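Local structure of cell division control protein Cdc48 (Mycobacterium smegmatis, 5E7P) at residues V138-V141 with G142-V145; L415-I418 with A419-P423; T493-A496 with L497-V501; S562-K565 with A566-L570; N597-S600 with G601-K605. The protein probably binds and hydrolyses ATP as a member of the AAA ATPase family, and carries ADP at two separate nucleotide sites. All blocks are in the same frame, centred on the assembly; numbering follows the deposited sequence.

Contact 1 (V138-V141 with G142-V145); sequences VMTV and GDTV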
# COMPACT_ATOMS: atom_id res chain seq x y z
N VAL A 138 7.30 -11.68 4.21
CA VAL A 138 7.71 -12.33 2.97
C VAL A 138 7.85 -13.84 3.13
O VAL A 138 8.32 -14.33 4.15
CB VAL A 138 9.03 -11.75 2.42
CG1 VAL A 138 8.82 -10.34 1.90
CG2 VAL A 138 10.12 -11.79 3.48
N MET A 139 7.43 -14.57 2.10
CA MET A 139 7.44 -16.02 2.13
C MET A 139 8.21 -16.58 0.94
O MET A 139 8.20 -16.00 -0.14
CB MET A 139 6.00 -16.56 2.12
CG MET A 139 5.12 -16.04 3.23
SD MET A 139 5.59 -16.65 4.86
CE MET A 139 4.71 -15.51 5.92
N THR A 140 8.87 -17.70 1.17
CA THR A 140 9.56 -18.43 0.11
C THR A 140 9.38 -19.91 0.40
O THR A 140 9.39 -20.32 1.56
CB THR A 140 11.07 -18.10 0.08
OG1 THR A 140 11.25 -16.67 0.07
CG2 THR A 140 11.73 -18.70 -1.15
N VAL A 141 9.20 -20.71 -0.65
CA VAL A 141 8.99 -22.15 -0.47
C VAL A 141 10.16 -22.79 0.27
O VAL A 141 11.32 -22.59 -0.10
CB VAL A 141 8.76 -22.86 -1.82
CG1 VAL A 141 8.78 -24.37 -1.64
CG2 VAL A 141 7.45 -22.41 -2.44
N GLY A 142 9.85 -23.54 1.32
CA GLY A 142 10.86 -24.22 2.11
C GLY A 142 11.25 -23.46 3.37
O GLY A 142 11.94 -24.00 4.23
N ASP A 143 10.81 -22.21 3.46
CA ASP A 143 11.14 -21.37 4.61
C ASP A 143 10.48 -21.85 5.90
O ASP A 143 9.40 -22.44 5.87
CB ASP A 143 10.72 -19.92 4.36
CG ASP A 143 11.70 -19.17 3.49
OD1 ASP A 143 12.43 -19.82 2.71
OD2 ASP A 143 11.75 -17.92 3.58
N THR A 144 11.13 -21.59 7.02
CA THR A 144 10.53 -21.81 8.33
C THR A 144 10.09 -20.47 8.90
O THR A 144 10.91 -19.60 9.18
CB THR A 144 11.51 -22.48 9.30
OG1 THR A 144 11.78 -23.82 8.87
CG2 THR A 144 10.91 -22.53 10.70
N VAL A 145 8.78 -20.30 9.06
CA VAL A 145 8.24 -19.06 9.62
C VAL A 145 7.66 -19.29 11.00
O VAL A 145 7.18 -20.38 11.32
CB VAL A 145 7.15 -18.44 8.71
CG1 VAL A 145 7.78 -17.86 7.46
CG2 VAL A 145 6.10 -19.48 8.36
O HOH W 1 10.08 -16.36 5.73
O HOH W 2 11.54 -15.55 2.62

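Contact 2 (L415-I418 with A419-P423); sequences LGDI and ADHTP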
# COMPACT_ATOMS: atom_id res chain seq x y z
N LEU A 415 1.20 8.49 23.17
CA LEU A 415 0.68 8.04 21.89
C LEU A 415 0.80 9.07 20.77
O LEU A 415 0.80 8.72 19.59
CB LEU A 415 -0.77 7.57 22.03
CG LEU A 415 -0.93 6.32 22.90
CD1 LEU A 415 -2.37 5.86 22.90
CD2 LEU A 415 -0.02 5.21 22.40
N GLY A 416 0.90 10.34 21.14
CA GLY A 416 1.06 11.40 20.16
C GLY A 416 2.38 11.28 19.43
O GLY A 416 2.47 11.53 18.23
N ASP A 417 3.41 10.87 20.16
CA ASP A 417 4.74 10.69 19.59
C ASP A 417 4.79 9.47 18.68
O ASP A 417 5.43 9.49 17.63
CB ASP A 417 5.78 10.56 20.71
CG ASP A 417 7.17 10.26 20.18
OD1 ASP A 417 7.82 11.18 19.64
OD2 ASP A 417 7.62 9.10 20.31
N ILE A 418 4.10 8.40 19.09
CA ILE A 418 4.02 7.19 18.28
C ILE A 418 3.24 7.44 16.99
O ILE A 418 3.62 6.96 15.93
CB ILE A 418 3.37 6.04 19.06
CG1 ILE A 418 4.18 5.73 20.32
CG2 ILE A 418 3.25 4.79 18.18
CD1 ILE A 418 5.61 5.32 20.03
N ALA A 419 2.16 8.22 17.10
CA ALA A 419 1.37 8.59 15.93
C ALA A 419 2.17 9.47 14.98
O ALA A 419 2.08 9.33 13.76
CB ALA A 419 0.09 9.29 16.36
N ASP A 420 2.96 10.38 15.54
CA ASP A 420 3.78 11.29 14.75
C ASP A 420 4.88 10.55 14.00
O ASP A 420 5.36 11.03 12.97
CB ASP A 420 4.39 12.38 15.63
CG ASP A 420 3.43 13.51 15.93
OD1 ASP A 420 2.59 13.84 15.06
OD2 ASP A 420 3.51 14.08 17.04
N HIS A 421 5.27 9.39 14.51
CA HIS A 421 6.38 8.64 13.93
C HIS A 421 5.93 7.42 13.13
O HIS A 421 6.72 6.50 12.89
CB HIS A 421 7.38 8.23 15.02
CG HIS A 421 8.25 9.36 15.49
ND1 HIS A 421 7.74 10.49 16.09
CD2 HIS A 421 9.59 9.54 15.43
CE1 HIS A 421 8.73 11.31 16.38
NE2 HIS A 421 9.87 10.76 16.00
N THR A 422 4.67 7.42 12.73
CA THR A 422 4.15 6.34 11.88
C THR A 422 3.40 6.83 10.64
O THR A 422 2.30 6.36 10.38
CB THR A 422 3.21 5.41 12.68
OG1 THR A 422 2.19 6.18 13.33
CG2 THR A 422 3.98 4.60 13.71
N PRO A 423 3.99 7.75 9.86
CA PRO A 423 3.25 8.11 8.65
C PRO A 423 3.29 6.94 7.66
O PRO A 423 4.24 6.15 7.67
CB PRO A 423 4.04 9.30 8.10
CG PRO A 423 5.44 9.05 8.56
CD PRO A 423 5.31 8.41 9.92

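Contact 3 (T493-A496 with L497-V501); sequences TKRA and LTEAV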
# COMPACT_ATOMS: atom_id res chain seq x y z
N THR A 493 8.64 23.40 -5.09
CA THR A 493 7.57 22.54 -5.57
C THR A 493 6.68 22.09 -4.41
O THR A 493 5.46 22.14 -4.51
CB THR A 493 8.11 21.32 -6.33
OG1 THR A 493 8.84 21.75 -7.48
CG2 THR A 493 6.96 20.43 -6.78
N LYS A 494 7.31 21.65 -3.32
CA LYS A 494 6.57 21.27 -2.11
C LYS A 494 5.70 22.43 -1.64
O LYS A 494 4.54 22.24 -1.28
CB LYS A 494 7.53 20.88 -0.99
CG LYS A 494 8.17 19.51 -1.14
CD LYS A 494 9.23 19.31 -0.07
CE LYS A 494 9.77 17.90 -0.08
NZ LYS A 494 10.77 17.67 1.00
N ARG A 495 6.29 23.62 -1.64
CA ARG A 495 5.61 24.83 -1.19
C ARG A 495 4.38 25.09 -2.04
O ARG A 495 3.28 25.28 -1.52
CB ARG A 495 6.58 26.01 -1.26
CG ARG A 495 6.23 27.21 -0.38
CD ARG A 495 5.30 28.16 -1.09
NE ARG A 495 5.78 28.52 -2.43
CZ ARG A 495 5.02 29.09 -3.37
NH1 ARG A 495 3.75 29.36 -3.12
NH2 ARG A 495 5.54 29.38 -4.55
N ALA A 496 4.56 25.08 -3.36
CA ALA A 496 3.47 25.34 -4.29
C ALA A 496 2.36 24.30 -4.18
O ALA A 496 1.18 24.64 -4.18
CB ALA A 496 3.99 25.40 -5.72
N LEU A 497 2.74 23.03 -4.08
CA LEU A 497 1.77 21.95 -4.00
C LEU A 497 1.03 21.95 -2.66
O LEU A 497 -0.17 21.70 -2.61
CB LEU A 497 2.44 20.59 -4.24
CG LEU A 497 2.93 20.33 -5.66
CD1 LEU A 497 3.38 18.88 -5.82
CD2 LEU A 497 1.85 20.67 -6.68
N THR A 498 1.76 22.21 -1.58
CA THR A 498 1.16 22.32 -0.26
C THR A 498 0.08 23.38 -0.26
O THR A 498 -1.02 23.17 0.26
CB THR A 498 2.21 22.67 0.82
OG1 THR A 498 3.12 21.58 0.98
CG2 THR A 498 1.54 22.94 2.15
N GLU A 499 0.37 24.52 -0.88
CA GLU A 499 -0.57 25.64 -0.89
C GLU A 499 -1.71 25.44 -1.88
O GLU A 499 -2.83 25.87 -1.64
CB GLU A 499 0.17 26.95 -1.18
CG GLU A 499 1.24 27.28 -0.14
CD GLU A 499 1.82 28.68 -0.30
OE1 GLU A 499 1.35 29.43 -1.18
OE2 GLU A 499 2.75 29.02 0.47
N ALA A 500 -1.43 24.76 -2.99
CA ALA A 500 -2.43 24.55 -4.03
C ALA A 500 -3.32 23.34 -3.77
O ALA A 500 -4.46 23.28 -4.21
CB ALA A 500 -1.77 24.45 -5.40
N VAL A 501 -2.79 22.36 -3.04
CA VAL A 501 -3.49 21.10 -2.85
C VAL A 501 -3.85 20.81 -1.39
O VAL A 501 -5.02 20.63 -1.06
CB VAL A 501 -2.69 19.91 -3.42
CG1 VAL A 501 -3.37 18.59 -3.11
CG2 VAL A 501 -2.49 20.08 -4.92

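Contact 4 (S562-K565 with A566-L570); sequences SSEK and AVREL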
# COMPACT_ATOMS: atom_id res chain seq x y z
N SER A 562 -14.02 -0.46 -20.99
CA SER A 562 -14.14 0.85 -21.61
C SER A 562 -13.31 1.89 -20.86
O SER A 562 -13.45 2.07 -19.65
CB SER A 562 -15.60 1.29 -21.66
OG SER A 562 -15.74 2.52 -22.36
N SER A 563 -12.44 2.58 -21.59
CA SER A 563 -11.60 3.62 -21.01
C SER A 563 -12.44 4.83 -20.63
O SER A 563 -12.19 5.47 -19.60
CB SER A 563 -10.50 4.04 -22.00
OG SER A 563 -9.65 2.95 -22.31
N GLU A 564 -13.44 5.13 -21.45
CA GLU A 564 -14.31 6.27 -21.21
C GLU A 564 -15.07 6.11 -19.90
O GLU A 564 -15.26 7.07 -19.15
CB GLU A 564 -15.28 6.45 -22.39
CG GLU A 564 -16.10 7.73 -22.35
CD GLU A 564 -17.38 7.59 -21.53
OE1 GLU A 564 -17.84 6.44 -21.34
OE2 GLU A 564 -17.92 8.63 -21.09
N LYS A 565 -15.51 4.88 -19.62
CA LYS A 565 -16.22 4.59 -18.38
C LYS A 565 -15.28 4.55 -17.18
O LYS A 565 -15.68 4.81 -16.05
CB LYS A 565 -17.01 3.28 -18.49
CG LYS A 565 -18.21 3.37 -19.42
CD LYS A 565 -18.86 2.01 -19.62
CE LYS A 565 -20.02 2.10 -20.60
NZ LYS A 565 -20.61 0.76 -20.87
N ALA A 566 -14.01 4.24 -17.44
CA ALA A 566 -13.01 4.23 -16.38
C ALA A 566 -12.78 5.66 -15.88
O ALA A 566 -12.51 5.87 -14.70
CB ALA A 566 -11.71 3.63 -16.89
N VAL A 567 -12.89 6.62 -16.79
CA VAL A 567 -12.73 8.03 -16.44
C VAL A 567 -13.87 8.48 -15.53
O VAL A 567 -13.62 9.01 -14.44
CB VAL A 567 -12.71 8.93 -17.69
CG1 VAL A 567 -12.84 10.39 -17.30
CG2 VAL A 567 -11.43 8.69 -18.48
N ARG A 568 -15.10 8.26 -15.97
CA ARG A 568 -16.28 8.64 -15.19
C ARG A 568 -16.30 7.91 -13.85
O ARG A 568 -16.70 8.48 -12.84
CB ARG A 568 -17.56 8.36 -15.98
CG ARG A 568 -17.73 9.24 -17.21
CD ARG A 568 -19.13 9.13 -17.81
NE ARG A 568 -19.40 7.80 -18.37
CZ ARG A 568 -20.28 6.94 -17.88
NH1 ARG A 568 -21.00 7.26 -16.81
NH2 ARG A 568 -20.45 5.76 -18.46
N GLU A 569 -15.86 6.66 -13.85
CA GLU A 569 -15.77 5.87 -12.63
C GLU A 569 -14.81 6.52 -11.64
O GLU A 569 -15.15 6.73 -10.47
CB GLU A 569 -15.30 4.46 -12.96
CG GLU A 569 -14.98 3.62 -11.74
CD GLU A 569 -14.38 2.27 -12.11
OE1 GLU A 569 -14.73 1.74 -13.18
OE2 GLU A 569 -13.55 1.75 -11.33
N LEU A 570 -13.61 6.83 -12.12
CA LEU A 570 -12.56 7.43 -11.31
C LEU A 570 -13.02 8.71 -10.61
O LEU A 570 -12.86 8.86 -9.40
CB LEU A 570 -11.34 7.74 -12.20
CG LEU A 570 -10.23 8.63 -11.64
CD1 LEU A 570 -9.56 7.97 -10.45
CD2 LEU A 570 -9.22 8.93 -12.72

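Contact 5 (N597-S600 with G601-K605); sequences NFDS and GVTDK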
# COMPACT_ATOMS: atom_id res chain seq x y z
N ASN A 597 -3.98 10.12 -32.23
CA ASN A 597 -4.56 8.78 -32.18
C ASN A 597 -5.72 8.59 -33.16
O ASN A 597 -6.46 9.53 -33.46
CB ASN A 597 -5.03 8.45 -30.77
CG ASN A 597 -3.88 8.22 -29.81
OD1 ASN A 597 -2.80 7.81 -30.21
ND2 ASN A 597 -4.12 8.48 -28.53
N PHE A 598 -5.86 7.36 -33.65
CA PHE A 598 -7.00 6.98 -34.47
C PHE A 598 -7.48 5.59 -34.06
O PHE A 598 -6.95 4.58 -34.52
CB PHE A 598 -6.64 7.00 -35.95
CG PHE A 598 -6.20 8.34 -36.45
CD1 PHE A 598 -7.13 9.28 -36.86
CD2 PHE A 598 -4.85 8.67 -36.50
CE1 PHE A 598 -6.72 10.53 -37.32
CE2 PHE A 598 -4.44 9.90 -36.96
CZ PHE A 598 -5.38 10.83 -37.37
N ASP A 599 -8.48 5.54 -33.19
CA ASP A 599 -8.99 4.27 -32.69
C ASP A 599 -10.52 4.21 -32.74
O ASP A 599 -11.16 3.79 -31.78
CB ASP A 599 -8.51 4.04 -31.26
CG ASP A 599 -8.64 5.27 -30.38
OD1 ASP A 599 -9.35 6.22 -30.78
OD2 ASP A 599 -8.03 5.29 -29.29
N SER A 600 -11.08 4.63 -33.87
CA SER A 600 -12.53 4.67 -34.07
C SER A 600 -13.24 5.54 -33.04
O SER A 600 -14.35 5.23 -32.59
CB SER A 600 -13.13 3.25 -34.08
OG SER A 600 -12.58 2.48 -35.13
N GLY A 601 -12.60 6.65 -32.67
CA GLY A 601 -13.21 7.63 -31.79
C GLY A 601 -13.14 7.29 -30.31
O GLY A 601 -13.81 7.94 -29.50
N VAL A 602 -12.35 6.29 -29.96
CA VAL A 602 -12.20 5.90 -28.56
C VAL A 602 -11.52 7.01 -27.75
O VAL A 602 -11.98 7.37 -26.67
CB VAL A 602 -11.42 4.57 -28.41
CG1 VAL A 602 -10.94 4.38 -26.98
CG2 VAL A 602 -12.30 3.40 -28.84
N THR A 603 -10.43 7.55 -28.30
CA THR A 603 -9.71 8.65 -27.65
C THR A 603 -10.59 9.89 -27.52
O THR A 603 -10.58 10.55 -26.47
CB THR A 603 -8.42 9.00 -28.42
OG1 THR A 603 -7.50 7.89 -28.35
CG2 THR A 603 -7.75 10.23 -27.83
N ASP A 604 -11.34 10.20 -28.57
CA ASP A 604 -12.23 11.36 -28.58
C ASP A 604 -13.20 11.32 -27.41
O ASP A 604 -13.32 12.29 -26.65
CB ASP A 604 -13.01 11.44 -29.89
CG ASP A 604 -12.13 11.80 -31.07
OD1 ASP A 604 -11.08 12.44 -30.86
OD2 ASP A 604 -12.50 11.44 -32.21
N LYS A 605 -13.90 10.20 -27.27
CA LYS A 605 -14.88 10.03 -26.20
C LYS A 605 -14.24 10.15 -24.82
O LYS A 605 -14.84 10.71 -23.90
CB LYS A 605 -15.59 8.68 -26.33
CG LYS A 605 -16.39 8.53 -27.62
CD LYS A 605 -16.58 7.07 -27.97
CE LYS A 605 -17.05 6.90 -29.41
NZ LYS A 605 -16.78 5.53 -29.94
O HOH W 3 -9.79 9.42 -31.47
O HOH W 4 -10.26 8.48 -33.75

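Contact 1 (V138-V141 with G142-V145)
D143 turns back on T140 through a type II beta turn, T140-V141-G142-D143, which takes the chain out of strand 138-140 and into strand 144-146. The tight part is the inner side of this turn. D143 N donates to T140 O at 3.0 Å with an N-H...O angle of 156°, and G142, at a phi of 98°, sits in the third position of the turn, where positive phi suits a glycine. With D143 CG beside its own backbone N (chi1 -79°), the carboxylate is set over T140, and OD1 lies 3.4 Å from T140 CB. Farther from the turn, M139 bends at chi2, so that its SD comes to 3.6 Å from V145 CG1, the two side chains crossing nearly at a right angle. L134, V183 and V191 also pack against M139.

The looser part has two sides. At the outer corner V141 is exposed, its CB directed away from G142-V145, although V183 still touches it. Between V138, T140 and the D143 carboxylate, two waters bridge polar atoms that do not bond directly: one molecule links V138 O to D143 OD2, 3.1 Å from each atom, and a second accepts from T140 OG1 at 2.8 Å and donates to D143 OD2 at 2.6 Å. Backbone bonds tie M139 to V189 but D143 to V180 and V145 to L178, which places the two strands in different sheets. That both waters donate to the same oxygen is consistent with an ionised D143 whose OD2 is solvated at least in part by them.

Contact 2 (L415-I418 with A419-P423)
D417 and H421 meet one turn apart at the end of helix 415-420, their side chains slanting across one another with carboxylate and imidazole planes 44° apart. D417 has its CG opposite the backbone N (chi1 175°), which brings OD1 alongside the ring, 3.4 Å from H421 CE1. The neighbouring ring atom serves the backbone: H421 ND1 donates to D417 O at 3.0 Å, and H421 N reaches the same oxygen at 3.1 Å. Both bonds are weak, so the carbonyl is shared by two poorly directed donors.

The two preceding backbone bonds are better directed. A419 N meets L415 O at 2.9 Å and D420 N meets G416 O at 3.0 Å. Beyond the helix, T422 turns OG1 into the space between its own N and carbonyl carbon (chi1 52°), which points the hydroxyl back at the last turn. There T422 OG1 lies 3.1 Å from I418 O and 3.2 Å from A419 O, and R397 NE bonds weakly to it. R397 NH2 donates to A419 O at the same end.

I418 and L415 are turned to the buried side, where they pack on L459 of helix 456-462, while I418 also touches L401 and L415 touches E402 of helix 394-404. A short helix packed on such neighbours, with the side chain of L415 about 9 Å from that of the ADP-binding M403, is consistent with the small helical lid subdomain of AAA ATPases.

Contact 3 (T493-A496 with L497-V501)
R495 and E499 pair across one turn of helix 491-506, which packs on helix 534-539, the helix that follows the P-loop residues G529 to T533 of the second AAA module. The ionic contact joins R495 NH1 to E499 OE1 at 3.1 Å. It is a salt bridge, but its hydrogen bond is weak, with an N-H...O angle of 137°. Bends at chi2 (-87°) and chi3 of R495 bring the guanidinium alongside the extended glutamate, E499. OE1 arrives at the guanidinium edge, near its plane, while the carboxylate is turned steeply, 69° between the two planes, so the groups do not pair flat. R495 NH2 has a second acid in E492, so the guanidinium has two acid partners on the same helix.

Apolar contact comes from the buried side. T493 CG2 and L497 CD1 are 4.0 Å apart, the side chains running side by side in the same direction; both touch V535, and L497 goes on to L626 of strand 623-629.

The backbone bonds are those of an alpha helix, with L497 N to T493 O and A500 N to A496 O both at 2.9 Å, before a wider pi-type turn at 498-501. K494 sends NZ outside the helix to the carbonyls of L484 and V487, its side chain passing about 5 Å from the ADP-binding G488.

Last is the hydroxyl-to-carbonyl bond. K494 O is gripped twice by one residue, by T498 N at 2.8 Å and by T498 OG1 at 2.7 Å, the two donors arriving from opposite faces of the carbonyl plane.

Contact 4 (S562-K565 with A566-L570)
R568 reaches back along helix 563-576 to E564, and its atoms can be followed outward in order. CB lies 4.0 Å from K565 O. CG passes E564 O at 3.8 Å, and CD comes to 3.5 Å from E564 OE2. A bend at chi3 (-67°) then brings NE to the same oxygen, 3.2 Å from E564 OE2, in a salt bridge with a hydrogen bond. The bond uses the syn side of OE2 and stands 29° out of the carboxylate plane, while the acid lies at the guanidinium edge; the two flat groups are only 25° apart. At the tip, R568 NH2 rests 3.4 Å from K565 CG, with the lysine chain running alongside in the same direction.

E564 supplies its half by bending at chi2, and OE2 also accepts from S609 OG of helix 602-617. V567 and S563, on the buried side, press on V606 of that helix, and S562 is the N-cap residue. E569 turns elsewhere, to a salt bridge with R378. With one hydrogen bond from R568 and another from S609, the E564 carboxylate is probably ionised, and its OE2 ties the helix both to itself and to its neighbour.

Contact 5 (N597-S600 with G601-K605)
D599 OD2 takes the proton of T603 OG1 at 2.8 Å, the shortest sound polar bond here, at the start of helix 602-617. The chain enters that helix through a type I' beta turn, D599-S600-G601-V602, with G601 in the N-cap position. The other carboxylate oxygen, D599 OD1, accepts from T603 N at 3.0 Å, nearly straight at 170°. One threonine thus holds both oxygens, each on its syn side and moderately out of the carboxylate plane, which fixes the rotation of the acid over the first helical turn.

D599 can do this because its CG lies between its own N and carbonyl carbon (chi1 45°), directing the carboxylate toward the helix start, with CG 3.5 Å from V602 CB. S600 and G601 both have positive phi, as the turn type demands. Its closing bond, V602 N to D599 O, is weak at 3.3 Å. P592 touches both N597 and T603, so loop and helix start share a neighbour.

Two waters add further bonds. One molecule bonds weakly to D599 OD1 and D604 N. Another accepts from G601 N at 3.2 Å, and more weakly from D599 N at 3.5 Å.

How the contacts relate
The five contacts follow in series along the chain, each within a continuous stretch. Contact 1 joins strands of two different sheets, and contact 2 lies in a short helix packed on helices 394-404 and 456-462, their centres 32 Å apart. Contact 3, on helix 491-506, is the one nearest the second ADP, with the side chain of K494 about 7 Å from it. Contacts 4 and 5 alone touch: centres 14 Å apart, E564 CG packs 3.6 Å from K605 O. Thus contact 3 lies by the second nucleotide site, contacts 4 and 5 join neighbouring helices 563-576 and 602-617 of one AAA range, and contacts 1 and 2 lie elsewhere in the chain.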